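Local structure of maltose-binding protein MalE1 (Thermotoga maritima, 6DTU) at residues A[55-60]-A[270-275]; A[264-269]-A[280-285]. The protein binds maltotetraose and probably serves as the sugar-capturing component of a carbohydrate uptake system. All blocks are in the same frame, centred on the assembly; numbering follows the deposited sequence.

Overall arrangement
Both contacts lie in one lobe of the solute-binding fold, their centres about 10 Å apart. Along the chain their segments alternate: 55-60, 264-269, 270-275, 280-285. Strands 58-62 and 260-268 are antiparallel neighbours in a mixed sheet, so interactions 1 and 2 meet directly: probable backbone hydrogen bonds join Ile59 O to Met267 N (2.8 Å) and Asp57 O to Asn269 N (2.9 Å). Interaction 1 ties the start of strand 58-62 to the loop that leaves strand 260-268; interaction 2 packs helix 275-286, which follows that loop, onto the sheet. Together they join strand, loop and helix on one side of the chain's centre, while Gln264, farther along the strand, touches the bound sugar.

Interaction 1 of 2, residues A[55-60]-A[270-275]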
# COMPACT_ATOMS: atom_id res chain seq x y z
N GLY A 55 21.74 -0.41 -9.21
CA GLY A 55 20.31 -0.17 -9.07
C GLY A 55 19.63 0.08 -10.41
O GLY A 55 20.23 0.57 -11.37
N ALA A 56 18.34 -0.25 -10.46
CA ALA A 56 17.55 0.05 -11.65
C ALA A 56 17.55 1.55 -11.92
O ALA A 56 17.77 2.37 -11.02
CB ALA A 56 16.10 -0.39 -11.43
N ASP A 57 17.32 1.92 -13.18
CA ASP A 57 17.21 3.35 -13.50
C ASP A 57 15.93 3.95 -12.94
O ASP A 57 15.91 5.15 -12.63
CB ASP A 57 17.27 3.54 -15.00
CG ASP A 57 18.49 2.87 -15.61
OD1 ASP A 57 19.60 3.41 -15.45
OD2 ASP A 57 18.37 1.78 -16.22
N ILE A 58 14.86 3.16 -12.86
CA ILE A 58 13.56 3.61 -12.39
C ILE A 58 13.01 2.55 -11.45
O ILE A 58 13.09 1.35 -11.76
CB ILE A 58 12.62 3.77 -13.60
CG1 ILE A 58 13.10 4.90 -14.52
CG2 ILE A 58 11.18 3.99 -13.17
CD1 ILE A 58 12.35 4.95 -15.86
N ILE A 59 12.47 2.96 -10.31
CA ILE A 59 11.79 2.04 -9.40
C ILE A 59 10.35 2.49 -9.25
O ILE A 59 10.03 3.68 -9.29
CB ILE A 59 12.51 1.85 -8.03
CG1 ILE A 59 12.56 3.18 -7.26
CG2 ILE A 59 13.88 1.22 -8.23
CD1 ILE A 59 13.09 3.05 -5.84
N VAL A 60 9.46 1.52 -9.07
CA VAL A 60 8.04 1.78 -8.89
C VAL A 60 7.67 1.36 -7.48
O VAL A 60 7.95 0.23 -7.08
CB VAL A 60 7.20 1.03 -9.94
CG1 VAL A 60 5.73 1.36 -9.76
CG2 VAL A 60 7.69 1.31 -11.38
N ALA A 270 19.07 8.41 -8.72
CA ALA A 270 19.99 9.54 -8.84
C ALA A 270 21.41 9.10 -9.17
O ALA A 270 22.22 9.94 -9.61
CB ALA A 270 20.00 10.39 -7.57
N LYS A 271 21.73 7.83 -8.99
CA LYS A 271 23.06 7.35 -9.31
C LYS A 271 23.15 6.81 -10.73
O LYS A 271 24.23 6.44 -11.16
CB LYS A 271 23.53 6.28 -8.32
CG LYS A 271 23.40 6.69 -6.84
CD LYS A 271 24.13 7.97 -6.52
CE LYS A 271 24.01 8.30 -5.04
NZ LYS A 271 24.58 9.65 -4.74
N SER A 272 22.04 6.77 -11.44
CA SER A 272 22.03 6.14 -12.76
C SER A 272 22.59 7.10 -13.79
O SER A 272 22.19 8.26 -13.82
CB SER A 272 20.62 5.78 -13.15
OG SER A 272 20.60 5.55 -14.56
N PRO A 273 23.52 6.67 -14.64
CA PRO A 273 23.96 7.54 -15.74
C PRO A 273 22.89 7.77 -16.79
O PRO A 273 23.09 8.63 -17.67
CB PRO A 273 25.15 6.77 -16.34
CG PRO A 273 24.80 5.36 -16.10
CD PRO A 273 24.10 5.32 -14.75
N ASN A 274 21.77 7.06 -16.71
CA ASN A 274 20.66 7.22 -17.64
C ASN A 274 19.55 8.07 -17.06
O ASN A 274 18.44 8.05 -17.59
CB ASN A 274 20.09 5.86 -18.08
CG ASN A 274 21.15 4.95 -18.68
OD1 ASN A 274 21.68 5.26 -19.73
ND2 ASN A 274 21.47 3.85 -17.99
N LYS A 275 19.83 8.83 -15.99
CA LYS A 275 18.73 9.47 -15.28
C LYS A 275 18.01 10.52 -16.11
O LYS A 275 16.79 10.70 -15.95
CB LYS A 275 19.18 10.00 -13.92
CG LYS A 275 20.24 11.09 -13.93
CD LYS A 275 20.72 11.29 -12.50
CE LYS A 275 21.70 12.43 -12.34
NZ LYS A 275 22.05 12.51 -10.87
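Asp57, just ahead of strand 58-62, and Ser272, in the loop before helix 275-286, bring their backbones to within 5.6 Å between CA atoms, and both side chains point into the gap. The contact rests on one carboxylate oxygen. Ser272 OG donates to Asp57 OD1 over a short 2.5 Å, and OD1 receives it on its anti lone pair, the one turned away from OD2. Asn274 ND2 gives the same oxygen a second bond, 3.2 Å long and nearly straight at 168°. This donor comes from above the carboxylate plane, although the oxygen lies almost in the plane of the amide, and the two flat groups stand 75° apart. Two donors from one loop thus grip OD1 from different directions. Ser272 OG, anti to its own backbone N (chi1 163°), also accepts from Asn274 N at 2.9 Å, which makes an ST turn. It overlaps a type I beta turn from Ser272 to Lys275 that leads into the helix. Asn274 occupies the N-cap position, yet its amide reaches across to Asp57 instead of capping the helix. In the solute-binding fold this is the loop that leads from strand 260-268 into helix 275-286. The other carboxylate oxygen, Asp57 OD2, accepts from Thr6 N of strand 4-9, so the buried acid joins that strand to the loop as well. Placing an alanine at Asp57 would probably leave the Ser272 hydroxyl and the Asn274 amide without their shared acceptor and Thr6 N without its mate, freeing the Asn274 side chain to turn. Away from Asp57, Lys275 NZ bonds Ala270 O at 2.9 Å, on a lone pair in the carbonyl plane, and forms a salt bridge with Glu76.

Interaction 2 of 2, residues A[264-269]-A[280-285]; sequences QGFMVN and EFLTSF
Leu282 of helix 275-286 reaches down onto strand 260-268 and touches Phe266 and Val268, alternate residues whose side chains rise from the same side of the strand. These apolar contacts carry the whole interaction. With chi2 at -179°, CD1 of Leu282 prolongs the side chain and meets Val268 CG2 at 3.5 Å, while the CD2 branch turns to Phe266 and lies 3.6 Å from its CB. The leucine fork is therefore shared between two strand residues. CD2 also approaches the start of the aromatic ring, 3.8 Å from Phe266 CG, at an oblique slant. Val268 and Leu282 run past each other in opposite senses. More apolar side chains join the cluster: Ile104 of strand 100-109 touches Leu282, Ile279 and Ile286 of the same helix touch Val268 and Phe266 respectively, and Val60 touches Phe266. Met267, between the two strand contacts, points away from the helix and touches Trp65 and Ile75.

Polar contacts here lie within the helix rather than across to the strand. Glu280 O is held twice by Ser284, through its backbone N at 2.9 Å and its hydroxyl OG at 2.7 Å, and the two donors arrive from opposite faces of the carbonyl plane. The hydroxyl sits 39° out of that plane; Ser284 is partly exposed and lies where the helix widens into a pi-type turn over residues 282-285.

At the other end of the strand segment, Gln264 contacts two glucose units of the bound sugar and donates through NE2 to Glu109, whereas the Phe266 side chain is about 11 Å from a glucose. A helix packed by its apolar side on the strand that precedes it is the beta-alpha layering of the periplasmic binding protein lobe, here backing a strand that lines the maltotetraose pocket.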
# COMPACT_ATOMS: atom_id res chain seq x y z
N GLN A 264 1.24 5.43 -5.22
CA GLN A 264 2.20 4.64 -5.98
C GLN A 264 2.71 5.48 -7.13
O GLN A 264 1.95 6.25 -7.72
CB GLN A 264 1.53 3.38 -6.55
CG GLN A 264 1.03 2.38 -5.51
CD GLN A 264 2.15 1.55 -4.93
OE1 GLN A 264 3.14 1.25 -5.60
NE2 GLN A 264 2.00 1.15 -3.67
N GLY A 265 4.01 5.37 -7.42
CA GLY A 265 4.62 6.22 -8.43
C GLY A 265 5.97 5.71 -8.89
O GLY A 265 6.50 4.71 -8.41
N PHE A 266 6.52 6.45 -9.84
CA PHE A 266 7.77 6.13 -10.51
C PHE A 266 8.85 7.07 -9.99
O PHE A 266 8.70 8.30 -10.07
CB PHE A 266 7.62 6.34 -12.02
CG PHE A 266 6.59 5.44 -12.68
CD1 PHE A 266 7.00 4.27 -13.33
CD2 PHE A 266 5.23 5.75 -12.67
CE1 PHE A 266 6.06 3.41 -13.95
CE2 PHE A 266 4.28 4.89 -13.28
CZ PHE A 266 4.71 3.72 -13.92
N MET A 267 9.96 6.50 -9.52
CA MET A 267 11.09 7.25 -9.00
C MET A 267 12.33 6.94 -9.82
O MET A 267 12.47 5.84 -10.33
CB MET A 267 11.34 6.89 -7.56
CG MET A 267 10.25 7.41 -6.66
SD MET A 267 10.11 6.52 -5.12
CE MET A 267 9.19 5.05 -5.61
N VAL A 268 13.23 7.92 -9.96
CA VAL A 268 14.42 7.82 -10.80
C VAL A 268 15.65 7.68 -9.92
O VAL A 268 15.81 8.41 -8.93
CB VAL A 268 14.54 9.03 -11.75
CG1 VAL A 268 15.86 8.97 -12.54
CG2 VAL A 268 13.35 9.08 -12.69
N ASN A 269 16.53 6.75 -10.28
CA ASN A 269 17.77 6.51 -9.55
C ASN A 269 18.74 7.68 -9.79
O ASN A 269 19.21 7.87 -10.91
CB ASN A 269 18.38 5.23 -10.10
CG ASN A 269 19.67 4.80 -9.39
OD1 ASN A 269 20.22 5.49 -8.54
ND2 ASN A 269 20.16 3.63 -9.77
N GLU A 280 12.90 11.64 -18.98
CA GLU A 280 12.19 11.88 -20.24
C GLU A 280 11.14 10.81 -20.50
O GLU A 280 10.02 11.12 -20.93
CB GLU A 280 13.19 11.91 -21.40
CG GLU A 280 12.52 12.01 -22.81
CD GLU A 280 11.95 13.40 -23.13
OE1 GLU A 280 12.19 14.37 -22.37
OE2 GLU A 280 11.25 13.52 -24.16
N PHE A 281 11.50 9.55 -20.30
CA PHE A 281 10.54 8.46 -20.42
C PHE A 281 9.33 8.66 -19.51
O PHE A 281 8.18 8.46 -19.93
CB PHE A 281 11.31 7.18 -20.10
CG PHE A 281 10.47 5.96 -20.02
CD1 PHE A 281 10.08 5.31 -21.16
CD2 PHE A 281 10.12 5.45 -18.80
CE1 PHE A 281 9.33 4.15 -21.07
CE2 PHE A 281 9.36 4.31 -18.71
CZ PHE A 281 8.97 3.66 -19.83
N LEU A 282 9.56 9.09 -18.27
CA LEU A 282 8.45 9.26 -17.34
C LEU A 282 7.58 10.44 -17.72
O LEU A 282 6.35 10.33 -17.70
CB LEU A 282 8.98 9.42 -15.91
CG LEU A 282 9.67 8.17 -15.37
CD1 LEU A 282 10.09 8.49 -13.94
CD2 LEU A 282 8.77 6.95 -15.40
N THR A 283 8.18 11.59 -18.03
CA THR A 283 7.38 12.80 -18.25
C THR A 283 6.74 12.85 -19.63
O THR A 283 5.64 13.38 -19.78
CB THR A 283 8.22 14.06 -18.02
OG1 THR A 283 9.28 14.10 -18.99
CG2 THR A 283 8.76 14.09 -16.59
N SER A 284 7.43 12.36 -20.65
CA SER A 284 6.95 12.54 -22.02
C SER A 284 6.04 11.40 -22.48
O SER A 284 5.37 11.54 -23.51
CB SER A 284 8.13 12.62 -22.99
OG SER A 284 8.66 11.32 -23.23
N PHE A 285 6.04 10.28 -21.76
CA PHE A 285 5.36 9.07 -22.19
C PHE A 285 4.50 8.50 -21.07
O PHE A 285 3.28 8.42 -21.20
CB PHE A 285 6.38 8.03 -22.69
CG PHE A 285 5.79 6.70 -23.11
CD1 PHE A 285 4.65 6.64 -23.91
CD2 PHE A 285 6.42 5.50 -22.78
CE1 PHE A 285 4.11 5.43 -24.32
CE2 PHE A 285 5.89 4.28 -23.20
CZ PHE A 285 4.75 4.25 -23.99